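PDB 4ECM: glucose-1-phosphate thymidylyltransferase from Bacillus anthracis, which catalyses the transfer of a thymidylyl group from dTTP to glucose 1-phosphate, giving dTDP-glucose and pyrophosphate, a step towards dTDP-L-rhamnose. Local coordinates for residues Lys26-Ala31 with Asp119-Asp124; Asp72-Thr77 with Gly115-Phe120; Val155-Val160 with Tyr190-Ile195; Glu164-Ala169 with Trp241-Thr246. All coordinates share one frame; numbering follows the deposited sequence.

Interaction 1. Residues Lys26-Ala31 with Asp119-Asp124; sequences KGIILA and DFVGND. With DAU (2'deoxy-thymidine-5'-diphospho-alpha-D-glucose), chain B.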
# COMPACT_ATOMS: atom_id res chain seq x y z
N LYS A 26 -8.13 12.95 -27.18
CA LYS A 26 -7.64 12.27 -25.99
C LYS A 26 -8.19 12.94 -24.74
O LYS A 26 -8.57 14.11 -24.78
CB LYS A 26 -6.11 12.32 -25.94
CG LYS A 26 -5.36 11.69 -27.15
CD LYS A 26 -5.38 10.18 -27.12
CE LYS A 26 -4.73 9.58 -28.40
NZ LYS A 26 -3.34 10.02 -28.66
N GLY A 27 -8.18 12.20 -23.64
CA GLY A 27 -8.59 12.71 -22.33
C GLY A 27 -7.43 12.74 -21.34
O GLY A 27 -6.57 11.85 -21.35
N ILE A 28 -7.41 13.75 -20.48
CA ILE A 28 -6.38 13.92 -19.46
C ILE A 28 -7.03 14.30 -18.14
O ILE A 28 -7.81 15.24 -18.08
CB ILE A 28 -5.39 15.01 -19.86
CG1 ILE A 28 -4.68 14.63 -21.18
CG2 ILE A 28 -4.37 15.24 -18.75
CD1 ILE A 28 -3.84 15.73 -21.79
N ILE A 29 -6.76 13.54 -17.08
CA ILE A 29 -7.27 13.88 -15.75
C ILE A 29 -6.05 14.17 -14.89
O ILE A 29 -5.18 13.31 -14.73
CB ILE A 29 -8.09 12.76 -15.08
CG1 ILE A 29 -9.26 12.33 -15.96
CG2 ILE A 29 -8.63 13.24 -13.71
CD1 ILE A 29 -10.06 11.16 -15.40
N LEU A 30 -5.97 15.38 -14.36
CA LEU A 30 -4.86 15.80 -13.53
C LEU A 30 -5.27 15.56 -12.09
O LEU A 30 -6.16 16.25 -11.56
CB LEU A 30 -4.50 17.27 -13.80
CG LEU A 30 -4.07 17.55 -15.25
CD1 LEU A 30 -3.60 19.00 -15.40
CD2 LEU A 30 -2.96 16.57 -15.72
N ALA A 31 -4.65 14.57 -11.47
CA ALA A 31 -5.02 14.17 -10.12
C ALA A 31 -3.87 14.23 -9.14
O ALA A 31 -3.84 13.47 -8.18
CB ALA A 31 -5.64 12.76 -10.16
N ASP A 119 3.79 13.27 -25.30
CA ASP A 119 3.92 12.09 -26.18
C ASP A 119 2.61 11.31 -26.31
O ASP A 119 2.26 10.85 -27.39
CB ASP A 119 5.05 11.17 -25.69
CG ASP A 119 6.45 11.81 -25.84
OD1 ASP A 119 6.60 12.81 -26.58
OD2 ASP A 119 7.40 11.28 -25.23
N PHE A 120 1.88 11.19 -25.21
CA PHE A 120 0.59 10.52 -25.21
C PHE A 120 -0.39 11.17 -26.19
O PHE A 120 -1.09 10.48 -26.91
CB PHE A 120 0.00 10.53 -23.80
CG PHE A 120 -1.41 10.00 -23.73
CD1 PHE A 120 -1.66 8.63 -23.76
CD2 PHE A 120 -2.48 10.86 -23.59
CE1 PHE A 120 -2.96 8.14 -23.68
CE2 PHE A 120 -3.77 10.39 -23.49
CZ PHE A 120 -4.02 9.02 -23.54
N VAL A 121 -0.44 12.50 -26.21
CA VAL A 121 -1.38 13.21 -27.08
C VAL A 121 -0.92 13.24 -28.54
O VAL A 121 -1.73 13.11 -29.44
CB VAL A 121 -1.68 14.64 -26.56
CG1 VAL A 121 -2.51 15.43 -27.57
CG2 VAL A 121 -2.39 14.58 -25.24
N GLY A 122 0.39 13.38 -28.77
CA GLY A 122 0.92 13.44 -30.13
C GLY A 122 0.33 14.64 -30.86
O GLY A 122 0.40 15.76 -30.36
N ASN A 123 -0.27 14.40 -32.02
CA ASN A 123 -0.86 15.46 -32.83
C ASN A 123 -2.36 15.62 -32.61
O ASN A 123 -2.99 16.43 -33.27
CB ASN A 123 -0.61 15.19 -34.32
CG ASN A 123 0.86 15.18 -34.68
OD1 ASN A 123 1.64 16.00 -34.18
ND2 ASN A 123 1.24 14.26 -35.54
N ASP A 124 -2.93 14.86 -31.68
CA ASP A 124 -4.36 14.92 -31.44
C ASP A 124 -4.76 16.12 -30.58
O ASP A 124 -3.92 16.91 -30.15
CB ASP A 124 -4.82 13.63 -30.76
CG ASP A 124 -4.56 12.40 -31.61
OD1 ASP A 124 -4.69 12.47 -32.85
OD2 ASP A 124 -4.26 11.35 -31.01
O6 DAU B . -10.86 24.89 -9.91
C6 DAU B . -10.70 25.84 -10.97
C5 DAU B . -9.38 26.57 -10.80
O5 DAU B . -8.35 25.59 -10.75
C4 DAU B . -9.13 27.57 -11.94
O4 DAU B . -10.11 28.60 -11.93
C3 DAU B . -7.75 28.21 -11.85
O3 DAU B . -7.55 29.03 -13.02
C2 DAU B . -6.70 27.10 -11.77
O2 DAU B . -5.38 27.64 -11.58
C1 DAU B . -7.02 26.12 -10.64
O1 DAU B . -6.87 26.79 -9.40
P2 DAU B . -6.59 25.96 -8.04
O3P DAU B . -7.86 25.30 -7.55
O4P DAU B . -5.79 26.86 -7.14
OPP DAU B . -5.65 24.76 -8.57
P DAU B . -5.10 23.60 -7.59
O1P DAU B . -6.12 23.35 -6.51
O2P DAU B . -3.69 23.93 -7.24
O5' DAU B . -5.11 22.31 -8.55
C5' DAU B . -6.34 21.74 -8.93
C4' DAU B . -6.24 20.31 -9.47
O4' DAU B . -5.13 20.10 -10.35
C3' DAU B . -6.16 19.27 -8.37
O3' DAU B . -7.23 18.35 -8.65
C2' DAU B . -4.82 18.60 -8.53
C1' DAU B . -4.37 18.99 -9.93
N11 DAU B . -2.98 19.48 -10.04
C61 DAU B . -2.60 20.61 -9.27
C51 DAU B . -1.27 20.91 -9.07
C5A DAU B . -0.89 22.18 -8.34
C21 DAU B . -1.98 18.56 -10.41
O21 DAU B . -2.34 17.45 -11.07
N31 DAU B . -0.66 18.83 -10.23
C41 DAU B . -0.26 19.95 -9.58
O41 DAU B . 1.06 20.19 -9.39
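F120 touches K26 with both its backbone carbonyl and its ring. The carbonyl oxygen F120 O accepts a hydrogen bond from K26 NZ at 2.9 Å, the ammonium nitrogen lying in the carbonyl plane with a C=O...N angle of 154°. Farther out, F120 CE2 comes to 3.9 Å from K26 CB and lies obliquely beside the carbonyl of G27, while K26 CD rests 4.0 Å from F120 CZ. V121 closes the helix and sets its CG2 branch 3.9 Å from I28 CD1, the two side chains meeting at about a right angle. The helix end thus lies on a face of the Rossmann-like sheet of nucleotidyltransferases, in which strand 26-30 runs parallel to its neighbours 72-77 and 125-130. The strand's far end reaches the nucleotide site, where L30 CB lies 3.5 Å from the thymine oxygen O21 of the bound dTDP-glucose. G122, the first residue past the helix, has positive phi and is second in a type II' turn from V121 to D124, closed by the hydrogen bond from D124 N to V121 O at 3.1 Å. The turn brings D124 back towards the strand, where its OD2 forms a salt bridge with K26 NZ at 2.9 Å, met nearly end-on to the C-O bond. K26 reaches both acceptors because its chain folds at chi2 (-75°) and again at chi4 (56°).

Interaction 2. Residues Asp72-Thr77 with Gly115-Phe120; sequences DIMIIT and GLCEDF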
# COMPACT_ATOMS: atom_id res chain seq x y z
N ASP A 72 -9.42 7.11 -24.60
CA ASP A 72 -7.97 7.08 -24.40
C ASP A 72 -7.68 8.19 -23.40
O ASP A 72 -7.67 9.36 -23.75
CB ASP A 72 -7.20 7.32 -25.71
CG ASP A 72 -7.40 6.20 -26.73
OD1 ASP A 72 -7.47 5.02 -26.35
OD2 ASP A 72 -7.46 6.51 -27.94
N ILE A 73 -7.42 7.81 -22.16
CA ILE A 73 -7.26 8.77 -21.08
C ILE A 73 -5.97 8.60 -20.30
O ILE A 73 -5.62 7.48 -19.89
CB ILE A 73 -8.42 8.62 -20.07
CG1 ILE A 73 -9.77 8.77 -20.77
CG2 ILE A 73 -8.26 9.63 -18.92
CD1 ILE A 73 -10.97 8.34 -19.97
N MET A 74 -5.27 9.71 -20.10
CA MET A 74 -4.06 9.69 -19.30
C MET A 74 -4.37 10.26 -17.91
O MET A 74 -5.05 11.28 -17.78
CB MET A 74 -2.93 10.47 -19.98
CG MET A 74 -1.70 10.64 -19.08
SD MET A 74 -0.15 10.90 -19.97
CE MET A 74 0.07 9.25 -20.65
N ILE A 75 -3.84 9.60 -16.89
CA ILE A 75 -4.04 9.99 -15.50
C ILE A 75 -2.68 10.40 -14.93
O ILE A 75 -1.72 9.61 -14.98
CB ILE A 75 -4.56 8.81 -14.68
CG1 ILE A 75 -5.87 8.25 -15.28
CG2 ILE A 75 -4.70 9.18 -13.18
CD1 ILE A 75 -7.05 9.11 -15.17
N ILE A 76 -2.61 11.61 -14.38
CA ILE A 76 -1.40 12.11 -13.75
C ILE A 76 -1.60 12.22 -12.23
O ILE A 76 -2.60 12.77 -11.78
CB ILE A 76 -1.04 13.50 -14.26
CG1 ILE A 76 -0.85 13.49 -15.79
CG2 ILE A 76 0.22 14.04 -13.54
CD1 ILE A 76 0.29 12.61 -16.28
N THR A 77 -0.68 11.67 -11.46
CA THR A 77 -0.74 11.81 -10.00
C THR A 77 0.65 11.66 -9.41
O THR A 77 1.62 11.46 -10.14
CB THR A 77 -1.74 10.80 -9.35
OG1 THR A 77 -2.03 11.22 -8.00
CG2 THR A 77 -1.18 9.38 -9.37
N GLY A 115 2.22 18.96 -19.06
CA GLY A 115 3.42 18.78 -19.90
C GLY A 115 3.87 17.34 -20.05
O GLY A 115 4.45 16.97 -21.06
N LEU A 116 3.61 16.51 -19.03
CA LEU A 116 3.98 15.08 -19.04
C LEU A 116 3.16 14.26 -20.07
O LEU A 116 3.51 13.11 -20.39
CB LEU A 116 3.73 14.47 -17.65
CG LEU A 116 4.39 15.17 -16.46
CD1 LEU A 116 3.85 14.63 -15.14
CD2 LEU A 116 5.93 15.08 -16.52
N CYS A 117 2.08 14.85 -20.57
CA CYS A 117 1.20 14.17 -21.51
C CYS A 117 1.53 14.43 -22.98
O CYS A 117 0.79 14.02 -23.86
CB CYS A 117 -0.24 14.62 -21.25
SG CYS A 117 -0.77 14.52 -19.55
N GLU A 118 2.63 15.12 -23.25
CA GLU A 118 2.98 15.47 -24.63
C GLU A 118 2.99 14.28 -25.61
O GLU A 118 2.28 14.28 -26.62
CB GLU A 118 4.35 16.19 -24.67
CG GLU A 118 4.78 16.60 -26.11
CD GLU A 118 6.05 17.46 -26.16
OE1 GLU A 118 6.62 17.81 -25.10
OE2 GLU A 118 6.46 17.81 -27.28
N ASP A 119 3.79 13.27 -25.30
CA ASP A 119 3.92 12.09 -26.18
C ASP A 119 2.61 11.31 -26.31
O ASP A 119 2.26 10.85 -27.39
CB ASP A 119 5.05 11.17 -25.69
CG ASP A 119 6.45 11.81 -25.84
OD1 ASP A 119 6.60 12.81 -26.58
OD2 ASP A 119 7.40 11.28 -25.23
N PHE A 120 1.88 11.19 -25.21
CA PHE A 120 0.59 10.52 -25.21
C PHE A 120 -0.39 11.17 -26.19
O PHE A 120 -1.09 10.48 -26.91
CB PHE A 120 0.00 10.53 -23.80
CG PHE A 120 -1.41 10.00 -23.73
CD1 PHE A 120 -1.66 8.63 -23.76
CD2 PHE A 120 -2.48 10.86 -23.59
CE1 PHE A 120 -2.96 8.14 -23.68
CE2 PHE A 120 -3.77 10.39 -23.49
CZ PHE A 120 -4.02 9.02 -23.54
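M74 lays its side chain along the ring of F120, the two running past each other in opposite senses. The aromatic part of the contact begins with a CH-pi interaction: M74 CB stands over one face, 3.8 Å from the F120 ring centroid and 19° off its normal. M74 SD adds a Met-aromatic contact, obliquely placed at 4.7 Å from the same centroid. A bend at chi3 (-71°) curls the methyl back over the root of the ring, with M74 CE 3.4 Å from F120 CB. The backbone of the strand meets the rim instead, D72 O lying close to the ring plane at 3.7 Å from F120 CZ. Strand 72-77 belongs to the parallel part of an alpha/beta sheet, between strands 25-30 and 98-103; M74 and I76 point to the face covered here, and I75 points away, towards helix 82-89. Sulfur and aliphatic contacts continue along that covered face. C117, at the N-cap position of helix 118-121, wedges its thiol between the two strand residues, SG being 3.7 Å from M74 SD and 3.9 Å from I76 CG1. The other branch of I76 reaches the residue before C117 in the same type I turn (G115-E118), CG2 lying 4.0 Å from L116 CD1, near R102 and Q104.

Interaction 3. Residues Val155-Val160 with Tyr190-Ile195; sequences VLLQSV and YAVTGI. With DAU (2'deoxy-thymidine-5'-diphospho-alpha-D-glucose), chain B.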
# COMPACT_ATOMS: atom_id res chain seq x y z
N VAL A 155 -12.19 27.36 -23.32
CA VAL A 155 -12.34 27.35 -21.87
C VAL A 155 -13.83 27.44 -21.57
O VAL A 155 -14.61 27.96 -22.40
CB VAL A 155 -11.56 28.51 -21.18
CG1 VAL A 155 -10.06 28.30 -21.37
CG2 VAL A 155 -12.00 29.88 -21.72
N LEU A 156 -14.22 26.89 -20.42
CA LEU A 156 -15.62 26.86 -19.99
C LEU A 156 -15.75 27.71 -18.74
O LEU A 156 -14.99 27.52 -17.78
CB LEU A 156 -16.05 25.42 -19.71
CG LEU A 156 -15.83 24.43 -20.86
CD1 LEU A 156 -16.40 23.03 -20.51
CD2 LEU A 156 -16.42 24.94 -22.18
N LEU A 157 -16.71 28.63 -18.75
CA LEU A 157 -16.88 29.61 -17.68
C LEU A 157 -18.09 29.36 -16.78
O LEU A 157 -19.11 28.83 -17.21
CB LEU A 157 -17.01 31.02 -18.26
CG LEU A 157 -15.96 31.48 -19.28
CD1 LEU A 157 -16.25 32.94 -19.71
CD2 LEU A 157 -14.56 31.34 -18.71
N GLN A 158 -17.93 29.77 -15.52
CA GLN A 158 -18.99 29.72 -14.53
C GLN A 158 -19.02 31.00 -13.76
O GLN A 158 -18.00 31.44 -13.23
CB GLN A 158 -18.77 28.59 -13.54
CG GLN A 158 -19.43 27.31 -13.93
CD GLN A 158 -20.95 27.33 -13.69
OE1 GLN A 158 -21.68 26.60 -14.33
NE2 GLN A 158 -21.40 28.14 -12.76
N SER A 159 -20.20 31.61 -13.68
CA SER A 159 -20.38 32.81 -12.89
C SER A 159 -20.42 32.35 -11.44
O SER A 159 -21.17 31.43 -11.12
CB SER A 159 -21.68 33.52 -13.27
OG SER A 159 -21.81 34.72 -12.54
N VAL A 160 -19.58 32.94 -10.60
CA VAL A 160 -19.50 32.54 -9.19
C VAL A 160 -19.56 33.71 -8.22
O VAL A 160 -19.32 34.86 -8.60
CB VAL A 160 -18.19 31.75 -8.90
CG1 VAL A 160 -18.12 30.44 -9.75
CG2 VAL A 160 -16.96 32.61 -9.15
N TYR A 190 -16.78 35.84 -13.68
CA TYR A 190 -16.64 34.68 -14.57
C TYR A 190 -15.40 33.85 -14.24
O TYR A 190 -14.30 34.21 -14.64
CB TYR A 190 -16.52 35.11 -16.03
CG TYR A 190 -17.76 35.75 -16.62
CD1 TYR A 190 -18.90 35.00 -16.91
CD2 TYR A 190 -17.76 37.10 -16.97
CE1 TYR A 190 -20.05 35.61 -17.49
CE2 TYR A 190 -18.88 37.71 -17.54
CZ TYR A 190 -20.02 36.97 -17.80
OH TYR A 190 -21.10 37.62 -18.39
N ALA A 191 -15.58 32.75 -13.52
CA ALA A 191 -14.48 31.86 -13.20
C ALA A 191 -14.16 30.97 -14.39
O ALA A 191 -15.07 30.44 -15.03
CB ALA A 191 -14.83 30.98 -11.98
N VAL A 192 -12.88 30.82 -14.70
CA VAL A 192 -12.44 29.93 -15.77
C VAL A 192 -12.26 28.57 -15.09
O VAL A 192 -11.31 28.35 -14.32
CB VAL A 192 -11.14 30.42 -16.45
CG1 VAL A 192 -10.69 29.44 -17.55
CG2 VAL A 192 -11.33 31.80 -17.03
N THR A 193 -13.20 27.67 -15.35
CA THR A 193 -13.20 26.36 -14.72
C THR A 193 -12.04 25.51 -15.15
O THR A 193 -11.37 25.81 -16.14
CB THR A 193 -14.46 25.58 -15.05
OG1 THR A 193 -14.47 25.27 -16.45
CG2 THR A 193 -15.70 26.37 -14.67
N GLY A 194 -11.84 24.41 -14.42
CA GLY A 194 -10.77 23.46 -14.68
C GLY A 194 -11.10 22.40 -15.72
O GLY A 194 -10.76 21.22 -15.53
N ILE A 195 -11.76 22.81 -16.80
CA ILE A 195 -12.06 21.92 -17.92
C ILE A 195 -11.54 22.67 -19.12
O ILE A 195 -12.09 23.70 -19.48
CB ILE A 195 -13.55 21.64 -18.12
CG1 ILE A 195 -14.20 21.05 -16.85
CG2 ILE A 195 -13.74 20.65 -19.29
CD1 ILE A 195 -14.41 22.02 -15.74
O6 DAU B . -10.86 24.89 -9.91
C6 DAU B . -10.70 25.84 -10.97
C5 DAU B . -9.38 26.57 -10.80
O5 DAU B . -8.35 25.59 -10.75
C4 DAU B . -9.13 27.57 -11.94
O4 DAU B . -10.11 28.60 -11.93
C3 DAU B . -7.75 28.21 -11.85
O3 DAU B . -7.55 29.03 -13.02
C2 DAU B . -6.70 27.10 -11.77
O2 DAU B . -5.38 27.64 -11.58
C1 DAU B . -7.02 26.12 -10.64
O1 DAU B . -6.87 26.79 -9.40
P2 DAU B . -6.59 25.96 -8.04
O3P DAU B . -7.86 25.30 -7.55
O4P DAU B . -5.79 26.86 -7.14
OPP DAU B . -5.65 24.76 -8.57
P DAU B . -5.10 23.60 -7.59
O1P DAU B . -6.12 23.35 -6.51
O2P DAU B . -3.69 23.93 -7.24
O5' DAU B . -5.11 22.31 -8.55
C5' DAU B . -6.34 21.74 -8.93
C4' DAU B . -6.24 20.31 -9.47
O4' DAU B . -5.13 20.10 -10.35
C3' DAU B . -6.16 19.27 -8.37
O3' DAU B . -7.23 18.35 -8.65
C2' DAU B . -4.82 18.60 -8.53
C1' DAU B . -4.37 18.99 -9.93
N11 DAU B . -2.98 19.48 -10.04
C61 DAU B . -2.60 20.61 -9.27
C51 DAU B . -1.27 20.91 -9.07
C5A DAU B . -0.89 22.18 -8.34
C21 DAU B . -1.98 18.56 -10.41
O21 DAU B . -2.34 17.45 -11.07
N31 DAU B . -0.66 18.83 -10.23
C41 DAU B . -0.26 19.95 -9.58
O41 DAU B . 1.06 20.19 -9.39
O HOH W 1 -11.94 26.25 -18.70
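Q158 and A191 form the antiparallel hydrogen-bonded pair of these two neighbouring strands, with A191 N to Q158 O at 2.8 Å and Q158 N to A191 O at 3.0 Å. Two residues along, the carbonyl of L156 is gripped twice by T193. T193 N meets L156 O at 3.0 Å and nearly in line with the C=O bond, whereas T193 OG1 comes in at 2.7 Å from above the carbonyl plane. The hydroxyl can do so because chi1 of 66° sets it between T193's own backbone N and carbonyl carbon, leaving CG2 to lie against Q158 CG. Side chains close the next shell. V192 splits its branches, CG1 against V155 and CG2 3.7 Å from L157 CD2, while A191 CB packs on V160 from the other face. Past the corner at G194, I195 CG2 meets L156 CD1 at 3.8 Å, the side chains at about a right angle. Near this corner a water accepts from L156 N at 2.9 Å and lies close to the carbonyls of T193 and I195. V192 also takes part in binding the ligand: the glucose hydroxyl O4 of dTDP-glucose donates to V192 O at 2.7 Å. In the wider sheet, strand 153-159 also pairs with strand 232-236 in parallel, strand 190-198 pairs antiparallel with strand 167-172, and W241 of strand 241-243 packs against Q158, V160, T193 and I195.

Interaction 4. Residues Glu164-Ala169 with Trp241-Thr246; sequences ERFGVA and WTDAGT. With DAU (2'deoxy-thymidine-5'-diphospho-alpha-D-glucose), chain B.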
# COMPACT_ATOMS: atom_id res chain seq x y z
N GLU A 164 -12.50 35.59 -6.66
CA GLU A 164 -11.12 35.80 -6.21
C GLU A 164 -10.34 34.49 -6.03
O GLU A 164 -9.11 34.50 -6.02
CB GLU A 164 -11.07 36.64 -4.92
CG GLU A 164 -11.55 35.96 -3.62
CD GLU A 164 -13.07 35.75 -3.52
OE1 GLU A 164 -13.82 36.24 -4.39
OE2 GLU A 164 -13.51 35.09 -2.55
N ARG A 165 -11.05 33.38 -5.88
CA ARG A 165 -10.42 32.09 -5.70
C ARG A 165 -9.99 31.43 -7.01
O ARG A 165 -9.32 30.43 -6.98
CB ARG A 165 -11.40 31.09 -5.07
CG ARG A 165 -11.77 31.30 -3.62
CD ARG A 165 -12.17 29.96 -3.00
NE ARG A 165 -13.44 29.43 -3.47
CZ ARG A 165 -13.73 28.13 -3.63
NH1 ARG A 165 -14.94 27.76 -4.03
NH2 ARG A 165 -12.82 27.19 -3.42
N PHE A 166 -10.38 31.98 -8.15
CA PHE A 166 -10.16 31.29 -9.41
C PHE A 166 -9.50 32.13 -10.47
O PHE A 166 -9.16 33.29 -10.25
CB PHE A 166 -11.54 30.83 -9.96
CG PHE A 166 -12.38 30.07 -8.95
CD1 PHE A 166 -12.08 28.77 -8.62
CD2 PHE A 166 -13.46 30.67 -8.35
CE1 PHE A 166 -12.84 28.07 -7.68
CE2 PHE A 166 -14.23 29.98 -7.42
CZ PHE A 166 -13.92 28.67 -7.08
N GLY A 167 -9.30 31.52 -11.63
CA GLY A 167 -8.87 32.24 -12.81
C GLY A 167 -10.14 32.99 -13.21
O GLY A 167 -11.24 32.42 -13.16
N VAL A 168 -10.00 34.26 -13.57
CA VAL A 168 -11.16 35.11 -13.87
C VAL A 168 -11.07 35.71 -15.27
O VAL A 168 -10.06 36.30 -15.63
CB VAL A 168 -11.27 36.26 -12.86
CG1 VAL A 168 -12.34 37.26 -13.27
CG2 VAL A 168 -11.55 35.70 -11.45
N ALA A 169 -12.13 35.55 -16.05
CA ALA A 169 -12.16 36.06 -17.41
C ALA A 169 -12.77 37.44 -17.45
O ALA A 169 -13.86 37.67 -16.92
CB ALA A 169 -12.96 35.12 -18.32
N TRP A 241 -21.51 23.80 -10.86
CA TRP A 241 -20.10 23.51 -10.89
C TRP A 241 -19.47 23.87 -9.56
O TRP A 241 -19.81 24.90 -8.95
CB TRP A 241 -19.40 24.34 -11.97
CG TRP A 241 -17.89 24.27 -11.92
CD1 TRP A 241 -17.10 23.32 -12.48
CD2 TRP A 241 -17.01 25.19 -11.27
NE1 TRP A 241 -15.77 23.59 -12.23
CE2 TRP A 241 -15.69 24.73 -11.50
CE3 TRP A 241 -17.20 26.38 -10.56
CZ2 TRP A 241 -14.57 25.39 -11.00
CZ3 TRP A 241 -16.07 27.05 -10.07
CH2 TRP A 241 -14.78 26.54 -10.30
N THR A 242 -18.55 23.05 -9.11
CA THR A 242 -17.83 23.36 -7.91
C THR A 242 -16.47 22.69 -7.91
O THR A 242 -16.26 21.64 -8.54
CB THR A 242 -18.54 22.86 -6.64
OG1 THR A 242 -17.83 23.33 -5.49
CG2 THR A 242 -18.61 21.31 -6.61
N ASP A 243 -15.52 23.33 -7.24
CA ASP A 243 -14.27 22.69 -7.02
C ASP A 243 -14.54 21.83 -5.78
O ASP A 243 -15.59 21.95 -5.12
CB ASP A 243 -13.16 23.68 -6.69
CG ASP A 243 -13.36 24.31 -5.32
OD1 ASP A 243 -14.29 25.10 -5.18
OD2 ASP A 243 -12.58 24.02 -4.40
N ALA A 244 -13.63 20.94 -5.49
CA ALA A 244 -13.77 20.13 -4.27
C ALA A 244 -12.49 20.10 -3.46
O ALA A 244 -12.22 19.11 -2.81
CB ALA A 244 -14.22 18.73 -4.62
N GLY A 245 -11.74 21.20 -3.47
CA GLY A 245 -10.42 21.28 -2.81
C GLY A 245 -10.35 21.92 -1.43
O GLY A 245 -9.25 22.07 -0.89
N THR A 246 -11.50 22.30 -0.87
CA THR A 246 -11.59 22.86 0.47
C THR A 246 -12.65 22.06 1.20
O THR A 246 -13.53 21.47 0.57
CB THR A 246 -12.04 24.34 0.46
OG1 THR A 246 -13.37 24.42 -0.09
CG2 THR A 246 -11.07 25.24 -0.37
O6 DAU B . -10.86 24.89 -9.91
C6 DAU B . -10.70 25.84 -10.97
C5 DAU B . -9.38 26.57 -10.80
O5 DAU B . -8.35 25.59 -10.75
C4 DAU B . -9.13 27.57 -11.94
O4 DAU B . -10.11 28.60 -11.93
C3 DAU B . -7.75 28.21 -11.85
O3 DAU B . -7.55 29.03 -13.02
C2 DAU B . -6.70 27.10 -11.77
O2 DAU B . -5.38 27.64 -11.58
C1 DAU B . -7.02 26.12 -10.64
O1 DAU B . -6.87 26.79 -9.40
P2 DAU B . -6.59 25.96 -8.04
O3P DAU B . -7.86 25.30 -7.55
O4P DAU B . -5.79 26.86 -7.14
OPP DAU B . -5.65 24.76 -8.57
P DAU B . -5.10 23.60 -7.59
O1P DAU B . -6.12 23.35 -6.51
O2P DAU B . -3.69 23.93 -7.24
O5' DAU B . -5.11 22.31 -8.55
C5' DAU B . -6.34 21.74 -8.93
C4' DAU B . -6.24 20.31 -9.47
O4' DAU B . -5.13 20.10 -10.35
C3' DAU B . -6.16 19.27 -8.37
O3' DAU B . -7.23 18.35 -8.65
C2' DAU B . -4.82 18.60 -8.53
C1' DAU B . -4.37 18.99 -9.93
N11 DAU B . -2.98 19.48 -10.04
C61 DAU B . -2.60 20.61 -9.27
C51 DAU B . -1.27 20.91 -9.07
C5A DAU B . -0.89 22.18 -8.34
C21 DAU B . -1.98 18.56 -10.41
O21 DAU B . -2.34 17.45 -11.07
N31 DAU B . -0.66 18.83 -10.23
C41 DAU B . -0.26 19.95 -9.58
O41 DAU B . 1.06 20.19 -9.39
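F166 carries its ring from the bound sugar to W241 and D243, its atoms passing from the glucose to the indole and the carboxylate. At the root, F166 CB lies 3.3 Å from the glucose oxygen O4 of dTDP-glucose, which sits at the edge of the ring. CD1 and CE1 come next, beneath W241: F166 CE1 is 3.6 Å from W241 CH2. The pair is T-shaped, the indole presenting its edge to the phenyl face, with the planes at 65° and the F166 centroid 5.2 Å from that of the W241 six-membered ring. R165 CB covers the opposite face of F166, so the ring is clamped between the two. At the tip, F166 CZ stands over one face of the R165 guanidinium, towards its rim, and has D243 OD1 4.1 Å away at the ring edge. These residues belong to the glucose subsite of the nucleotidyltransferase pocket: as strand 167-169 starts, G167 N donates an almost straight bond to DAU O4 (3.0 Å, 169°), and W241 CZ2 approaches DAU C6 at 3.9 Å, while W241 NE1 is held by N133. D243 was modelled in two conformations, and in the one described here it forms a salt bridge with R165: NH1 meets D243 OD1 at 3.0 Å on the syn side but tilted out of the carboxylate plane, and NH2 adds weak bonds to both oxygens. The guanidinium has a second anionic partner in D162, through NE. In that same conformer D243 OD2 is hydrogen-bonded to S249 and, in an Asx turn, accepts from G245 N, just ahead of helix 247-256.

How the interactions relate
The four contacts form two clusters on opposite sides of the chain's centre. Interactions 1 and 2, with centres about 4 Å apart, end on the same helix, 118-121, and share D119 and F120; their strands, 25-30 and 72-77, are neighbours in the sheet. Interactions 3 and 4, with centres about 8 Å apart, are likewise joined through adjacent strands, 190-198 and 167-172, and their segments alternate along the chain. The first pair closes before the second opens, and the clusters lie about 21 to 23 Å apart between centres, yet all four reach one mixed sheet. Bound dTDP-glucose bridges them: its thymine lies by interaction 1, its glucose by interactions 3 and 4.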